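Local coordinates for protein hydrolase, putative (Plasmodium vivax, PDB 2B30) that is of unproven function but probably acts as a metal-dependent phosphatase of the haloacid dehalogenase superfamily, Cof-like subfamily IIB, and binds a calcium ion in the crystal, at residues V243-D248 with I253-N258; C278-S283 with A290-K295. One frame throughout, in Å; residues are numbered along the deposited sequence.

Interaction 1. Residues V243-D248 with I253-N258; sequences VLVVGD and IAMLSN. With CA (calcium ion), chain E.
V245, M255 and L256 carry this buried, mainly apolar contact between strand 243-247 and the short helix 253-257. V245 is directed at the helix, and both its methyls make contact. V245 CG2 lies 3.4 Å from M255 SD, with M255 CG and CE close by as well, so that one methyl group is followed by three successive atoms of the thioether chain. The methionine can reach this far because it is fully extended beyond CG (chi2 177°, chi3 -179°); its end crosses V245 obliquely and brings M255 CE to 3.8 Å from the backbone O of V246. The other valine methyl, V245 CG1, sits 3.6 Å from the backbone O of M255 and, more loosely, 4.3 Å from L256 CD2. L256 starts off across the strand rather than straight at it, but its CD2 turns inward to lie 3.9 Å from the backbone N of G247. Leucine and methionine thus share the strand between them, L256 CD2 by the N of G247 and M255 CE by the O of V246.

The strand and helix run at 140° to one another, their axes 8.4 Å apart, as the first two elements of a beta-alpha-beta unit completed by strand 261-264. At the strand's C-terminal end the chain enters D248, whose OD1 binds the calcium ion at 2.6 Å, together with D33 and D35; this is the usual place for an active-site acid in a Rossmann-like HAD core. The backbone N of D248 is hydrogen-bonded by D252 in the intervening loop. Strand 243-247 is flanked in the sheet by strands 29-33 and 261-264, while M255 also packs on I229 of helix 225-235 and L256 on A272 of helix 270-275.

Interaction 2. Residues C278-S283 with A290-K295; sequences CVLPVS and AYLLKK
Y291 lays its side chain against three consecutive residues, L280, P281 and V282, in the loop that follows strand 278-279. With its ring carbon CG anti to the backbone N (chi1 174°), the tyrosine reaches from the helix to the loop. L280 CD2 comes to the edge of the Y291 ring, near its plane and 4.0 Å from CE2. V282 CG1 approaches obliquely, 3.7 Å from CG of Y291; a chi1 of 79° places this methyl between the valine's own backbone N and carbonyl carbon. Farther out, the ring of P281 crosses the tyrosine at about a right angle, its CG 3.4 Å from Y291 OH. The contact thus fastens the last helix, 288-297, to the chain just beyond the edge strand of the alpha/beta HAD core, whose sheet ends on this side with strand 278-279. L292, one residue along the helix, turns CD2 to L280 CD1 at 4.2 Å, the two leucines crossing nearly at right angles. Both leucines are buried and also touch F263 of strand 261-264, whereas P281 is exposed, with V18 of helix 18-21 packed on it and on L280.

Along the chain, interaction 1 comes first: strand 243-247 leads through a four-residue loop into helix 253-257, closing a short loop beside the calcium site. The chain then forms strand 261-264 and helix 270-275 before strand 278-279 opens interaction 2, which closes another local loop when helix 288-297 folds back on residues 280-282. The two loops are in series, neither nested nor crossed. They are nevertheless neighbours in space, their centres 14 Å apart, because V246, facing away from helix 253-257, packs on both L280 and L292, and L244 touches L292 as well. Strand 243-247 therefore ties helix 253-257 on one face of the sheet to helix 288-297 on the other.

Interaction 1. Residues V243-D248 with I253-N258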
ATOM      1  N   VAL A 243      15.337  -6.559   0.893  1.00 33.64           N
ATOM      2  CA  VAL A 243      14.333  -7.092   1.795  1.00 33.99           C
ATOM      3  C   VAL A 243      13.840  -8.438   1.298  1.00 33.37           C
ATOM      4  O   VAL A 243      13.349  -8.524   0.174  1.00 33.55           O
ATOM      5  CB  VAL A 243      13.138  -6.116   1.893  1.00 33.72           C
ATOM      6  CG1 VAL A 243      12.039  -6.703   2.746  1.00 33.57           C
ATOM      7  CG2 VAL A 243      13.599  -4.776   2.456  1.00 32.24           C
ATOM      8  N   LEU A 244      13.970  -9.476   2.127  1.00 32.32           N
ATOM      9  CA  LEU A 244      13.357 -10.770   1.838  1.00 34.12           C
ATOM     10  C   LEU A 244      12.194 -11.033   2.780  1.00 36.55           C
ATOM     11  O   LEU A 244      12.338 -10.936   3.999  1.00 38.74           O
ATOM     12  CB  LEU A 244      14.354 -11.924   1.946  1.00 35.05           C
ATOM     13  CG  LEU A 244      13.712 -13.329   1.841  1.00 32.11           C
ATOM     14  CD1 LEU A 244      14.426 -14.174   0.825  1.00 33.80           C
ATOM     15  CD2 LEU A 244      13.644 -14.040   3.180  1.00 31.57           C
ATOM     16  N   VAL A 245      11.065 -11.427   2.200  1.00 36.48           N
ATOM     17  CA  VAL A 245       9.810 -11.548   2.931  1.00 35.86           C
ATOM     18  C   VAL A 245       9.119 -12.881   2.610  1.00 34.73           C
ATOM     19  O   VAL A 245       9.238 -13.396   1.492  1.00 33.63           O
ATOM     20  CB  VAL A 245       8.880 -10.341   2.620  1.00 35.18           C
ATOM     21  CG1 VAL A 245       8.460 -10.327   1.175  1.00 35.13           C
ATOM     22  CG2 VAL A 245       7.658 -10.347   3.514  1.00 37.61           C
ATOM     23  N   VAL A 246       8.410 -13.431   3.596  1.00 32.49           N
ATOM     24  CA  VAL A 246       7.727 -14.706   3.438  1.00 34.01           C
ATOM     25  C   VAL A 246       6.394 -14.709   4.216  1.00 34.13           C
ATOM     26  O   VAL A 246       6.321 -14.201   5.333  1.00 36.46           O
ATOM     27  CB  VAL A 246       8.680 -15.915   3.813  1.00 34.63           C
ATOM     28  CG1 VAL A 246       9.115 -15.863   5.256  1.00 31.79           C
ATOM     29  CG2 VAL A 246       8.024 -17.254   3.501  1.00 37.80           C
ATOM     30  N   GLY A 247       5.342 -15.263   3.613  1.00 32.62           N
ATOM     31  CA  GLY A 247       4.001 -15.202   4.203  1.00 32.72           C
ATOM     32  C   GLY A 247       3.001 -16.181   3.608  1.00 33.71           C
ATOM     33  O   GLY A 247       3.376 -17.063   2.835  1.00 33.73           O
ATOM     34  N   ASP A 248       1.725 -16.028   3.961  1.00 34.29           N
ATOM     35  CA  ASP A 248       0.747 -17.064   3.652  1.00 38.26           C
ATOM     36  C   ASP A 248      -0.695 -16.625   3.416  1.00 39.98           C
ATOM     37  O   ASP A 248      -1.438 -17.342   2.743  1.00 41.62           O
ATOM     38  CB  ASP A 248       0.746 -18.109   4.773  1.00 39.15           C
ATOM     39  CG  ASP A 248       0.098 -17.601   6.035  1.00 43.37           C
ATOM     40  OD1 ASP A 248       0.593 -16.609   6.598  1.00 48.30           O
ATOM     41  OD2 ASP A 248      -0.916 -18.183   6.466  1.00 48.80           O
ATOM     42  N   ILE A 253      -0.416  -9.980   1.747  1.00 31.26           N
ATOM     43  CA  ILE A 253      -0.400  -9.766   0.296  1.00 33.45           C
ATOM     44  C   ILE A 253       0.310  -8.486  -0.155  1.00 32.71           C
ATOM     45  O   ILE A 253       1.009  -8.483  -1.175  1.00 33.23           O
ATOM     46  CB  ILE A 253      -1.838  -9.782  -0.279  1.00 34.19           C
ATOM     47  CG1 ILE A 253      -2.432 -11.184  -0.169  1.00 33.00           C
ATOM     48  CG2 ILE A 253      -1.863  -9.312  -1.736  1.00 35.42           C
ATOM     49  CD1 ILE A 253      -3.912 -11.146  -0.197  1.00 36.84           C
ATOM     50  N   ALA A 254       0.128  -7.401   0.586  1.00 33.98           N
ATOM     51  CA  ALA A 254       0.754  -6.134   0.221  1.00 36.13           C
ATOM     52  C   ALA A 254       2.256  -6.195   0.376  1.00 36.76           C
ATOM     53  O   ALA A 254       2.957  -5.541  -0.378  1.00 39.46           O
ATOM     54  CB  ALA A 254       0.208  -4.996   1.038  1.00 37.50           C
ATOM     55  N   MET A 255       2.756  -6.956   1.346  1.00 35.78           N
ATOM     56  CA  MET A 255       4.198  -7.080   1.501  1.00 37.32           C
ATOM     57  C   MET A 255       4.779  -8.117   0.541  1.00 37.65           C
ATOM     58  O   MET A 255       5.946  -8.025   0.174  1.00 38.53           O
ATOM     59  CB  MET A 255       4.586  -7.380   2.943  1.00 37.21           C
ATOM     60  CG  MET A 255       4.416  -8.816   3.377  1.00 38.68           C
ATOM     61  SD  MET A 255       5.007  -8.952   5.062  1.00 42.33           S
ATOM     62  CE  MET A 255       4.748 -10.699   5.382  1.00 42.38           C
ATOM     63  N   LEU A 256       3.975  -9.091   0.124  1.00 37.85           N
ATOM     64  CA  LEU A 256       4.415 -10.062  -0.884  1.00 38.09           C
ATOM     65  C   LEU A 256       4.425  -9.451  -2.298  1.00 40.27           C
ATOM     66  O   LEU A 256       5.273  -9.800  -3.127  1.00 41.20           O
ATOM     67  CB  LEU A 256       3.531 -11.310  -0.845  1.00 37.57           C
ATOM     68  CG  LEU A 256       3.576 -12.095   0.472  1.00 38.31           C
ATOM     69  CD1 LEU A 256       2.436 -13.112   0.560  1.00 35.44           C
ATOM     70  CD2 LEU A 256       4.921 -12.771   0.643  1.00 38.18           C
ATOM     71  N   SER A 257       3.489  -8.539  -2.567  1.00 40.97           N
ATOM     72  CA  SER A 257       3.395  -7.883  -3.879  1.00 40.28           C
ATOM     73  C   SER A 257       4.483  -6.845  -4.111  1.00 38.76           C
ATOM     74  O   SER A 257       5.066  -6.797  -5.190  1.00 39.16           O
ATOM     75  CB  SER A 257       2.033  -7.205  -4.048  1.00 40.55           C
ATOM     76  OG  SER A 257       0.994  -8.163  -4.132  1.00 43.71           O
ATOM     77  N   ASN A 258       4.751  -6.013  -3.106  1.00 37.36           N
ATOM     78  CA  ASN A 258       5.653  -4.867  -3.274  1.00 37.04           C
ATOM     79  C   ASN A 258       7.136  -5.149  -3.026  1.00 36.12           C
ATOM     80  O   ASN A 258       7.977  -4.265  -3.193  1.00 36.84           O
ATOM     81  CB  ASN A 258       5.191  -3.698  -2.405  1.00 37.79           C
ATOM     82  CG  ASN A 258       3.803  -3.220  -2.772  1.00 38.24           C
ATOM     83  OD1 ASN A 258       2.823  -3.811  -2.360  1.00 45.21           O
ATOM     84  ND2 ASN A 258       3.715  -2.152  -3.546  1.00 41.78           N
TER
HETATM   85 CA    CA E 302       0.134 -15.430   8.862  1.00 42.93          CA

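Interaction 2. Residues C278-S283 with A290-K295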
ATOM      1  N   CYS A 278       7.486 -16.210  -5.706  1.00 43.51           N
ATOM      2  CA  CYS A 278       7.836 -17.600  -5.745  1.00 41.61           C
ATOM      3  C   CYS A 278       7.172 -18.363  -4.608  1.00 40.97           C
ATOM      4  O   CYS A 278       7.218 -17.939  -3.452  1.00 43.00           O
ATOM      5  CB  CYS A 278       9.346 -17.687  -5.643  1.00 42.97           C
ATOM      6  SG  CYS A 278      10.003 -19.312  -5.833  1.00 42.98           S
ATOM      7  N   VAL A 279       6.539 -19.482  -4.952  1.00 38.91           N
ATOM      8  CA  VAL A 279       5.911 -20.359  -3.979  1.00 36.38           C
ATOM      9  C   VAL A 279       6.952 -21.373  -3.529  1.00 35.42           C
ATOM     10  O   VAL A 279       7.604 -22.010  -4.364  1.00 36.31           O
ATOM     11  CB  VAL A 279       4.714 -21.125  -4.588  1.00 36.49           C
ATOM     12  CG1 VAL A 279       4.036 -22.014  -3.517  1.00 38.21           C
ATOM     13  CG2 VAL A 279       3.715 -20.165  -5.212  1.00 32.83           C
ATOM     14  N   LEU A 280       7.106 -21.541  -2.226  1.00 34.04           N
ATOM     15  CA  LEU A 280       8.082 -22.505  -1.724  1.00 35.50           C
ATOM     16  C   LEU A 280       7.593 -23.941  -1.972  1.00 37.37           C
ATOM     17  O   LEU A 280       6.399 -24.213  -1.947  1.00 40.04           O
ATOM     18  CB  LEU A 280       8.375 -22.264  -0.237  1.00 33.43           C
ATOM     19  CG  LEU A 280       9.110 -20.956   0.108  1.00 31.00           C
ATOM     20  CD1 LEU A 280       9.061 -20.684   1.600  1.00 29.51           C
ATOM     21  CD2 LEU A 280      10.555 -20.979  -0.349  1.00 31.52           C
ATOM     22  N   PRO A 281       8.518 -24.871  -2.224  1.00 40.33           N
ATOM     23  CA  PRO A 281       8.100 -26.257  -2.398  1.00 40.59           C
ATOM     24  C   PRO A 281       7.788 -26.945  -1.072  1.00 43.30           C
ATOM     25  O   PRO A 281       7.383 -28.105  -1.061  1.00 44.81           O
ATOM     26  CB  PRO A 281       9.328 -26.897  -3.040  1.00 39.26           C
ATOM     27  CG  PRO A 281      10.462 -26.146  -2.484  1.00 37.93           C
ATOM     28  CD  PRO A 281       9.980 -24.723  -2.365  1.00 41.51           C
ATOM     29  N   VAL A 282       7.969 -26.235   0.035  1.00 44.45           N
ATOM     30  CA  VAL A 282       7.858 -26.835   1.345  1.00 45.39           C
ATOM     31  C   VAL A 282       6.866 -26.009   2.182  1.00 45.29           C
ATOM     32  O   VAL A 282       6.707 -24.807   1.962  1.00 46.50           O
ATOM     33  CB  VAL A 282       9.282 -26.948   1.963  1.00 47.02           C
ATOM     34  CG1 VAL A 282       9.753 -25.609   2.522  1.00 49.11           C
ATOM     35  CG2 VAL A 282       9.350 -28.025   3.016  1.00 48.13           C
ATOM     36  N   SER A 283       6.166 -26.665   3.103  1.00 44.66           N
ATOM     37  CA  SER A 283       5.124 -26.003   3.891  1.00 44.27           C
ATOM     38  C   SER A 283       5.646 -25.600   5.271  1.00 44.03           C
ATOM     39  O   SER A 283       6.757 -25.979   5.670  1.00 42.43           O
ATOM     40  CB  SER A 283       3.899 -26.909   4.025  1.00 43.30           C
ATOM     41  OG  SER A 283       4.246 -28.122   4.647  1.00 44.70           O
ATOM     42  N   ALA A 290      13.101 -22.151   7.835  1.00 40.19           N
ATOM     43  CA  ALA A 290      14.408 -22.824   7.853  1.00 41.81           C
ATOM     44  C   ALA A 290      14.916 -23.101   6.430  1.00 41.65           C
ATOM     45  O   ALA A 290      16.053 -22.763   6.096  1.00 41.46           O
ATOM     46  CB  ALA A 290      14.328 -24.124   8.659  1.00 41.95           C
ATOM     47  N   TYR A 291      14.051 -23.689   5.601  1.00 41.02           N
ATOM     48  CA  TYR A 291      14.363 -23.997   4.199  1.00 40.98           C
ATOM     49  C   TYR A 291      14.792 -22.775   3.392  1.00 40.30           C
ATOM     50  O   TYR A 291      15.781 -22.824   2.664  1.00 40.95           O
ATOM     51  CB  TYR A 291      13.152 -24.648   3.524  1.00 42.49           C
ATOM     52  CG  TYR A 291      13.317 -24.889   2.034  1.00 44.00           C
ATOM     53  CD1 TYR A 291      13.984 -26.019   1.563  1.00 42.80           C
ATOM     54  CD2 TYR A 291      12.793 -23.996   1.098  1.00 44.27           C
ATOM     55  CE1 TYR A 291      14.136 -26.246   0.203  1.00 42.82           C
ATOM     56  CE2 TYR A 291      12.934 -24.222  -0.265  1.00 44.60           C
ATOM     57  CZ  TYR A 291      13.614 -25.347  -0.706  1.00 44.65           C
ATOM     58  OH  TYR A 291      13.776 -25.582  -2.052  1.00 43.31           O
ATOM     59  N   LEU A 292      14.042 -21.685   3.520  1.00 38.12           N
ATOM     60  CA  LEU A 292      14.325 -20.471   2.765  1.00 36.52           C
ATOM     61  C   LEU A 292      15.583 -19.774   3.276  1.00 36.71           C
ATOM     62  O   LEU A 292      16.428 -19.372   2.483  1.00 37.84           O
ATOM     63  CB  LEU A 292      13.120 -19.530   2.814  1.00 36.43           C
ATOM     64  CG  LEU A 292      13.166 -18.171   2.111  1.00 36.71           C
ATOM     65  CD1 LEU A 292      13.705 -18.268   0.702  1.00 38.72           C
ATOM     66  CD2 LEU A 292      11.773 -17.564   2.100  1.00 37.03           C
ATOM     67  N   LEU A 293      15.726 -19.647   4.591  1.00 36.60           N
ATOM     68  CA  LEU A 293      16.894 -18.957   5.156  1.00 38.04           C
ATOM     69  C   LEU A 293      18.206 -19.669   4.796  1.00 39.50           C
ATOM     70  O   LEU A 293      19.225 -19.008   4.550  1.00 39.28           O
ATOM     71  CB  LEU A 293      16.781 -18.802   6.681  1.00 38.29           C
ATOM     72  CG  LEU A 293      15.587 -18.043   7.277  1.00 39.23           C
ATOM     73  CD1 LEU A 293      15.936 -17.518   8.665  1.00 39.18           C
ATOM     74  CD2 LEU A 293      15.125 -16.897   6.386  1.00 39.07           C
ATOM     75  N   LYS A 294      18.177 -21.004   4.755  1.00 39.20           N
ATOM     76  CA  LYS A 294      19.343 -21.788   4.342  1.00 39.16           C
ATOM     77  C   LYS A 294      19.769 -21.412   2.914  1.00 38.08           C
ATOM     78  O   LYS A 294      20.958 -21.228   2.636  1.00 37.47           O
ATOM     79  CB  LYS A 294      19.062 -23.296   4.451  1.00 38.32           C
ATOM     80  N   LYS A 295      18.797 -21.265   2.022  1.00 37.00           N
ATOM     81  CA  LYS A 295      19.099 -20.881   0.639  1.00 39.97           C
ATOM     82  C   LYS A 295      19.559 -19.424   0.525  1.00 41.51           C
ATOM     83  O   LYS A 295      20.344 -19.079  -0.368  1.00 39.93           O
ATOM     84  CB  LYS A 295      17.906 -21.165  -0.285  1.00 40.02           C
ATOM     85  CG  LYS A 295      17.528 -22.654  -0.326  1.00 40.35           C
ATOM     86  CD  LYS A 295      17.263 -23.159  -1.739  1.00 44.46           C
ATOM     87  CE  LYS A 295      17.237 -24.690  -1.819  1.00 45.74           C
ATOM     88  NZ  LYS A 295      18.593 -25.328  -1.704  1.00 45.15           N
TER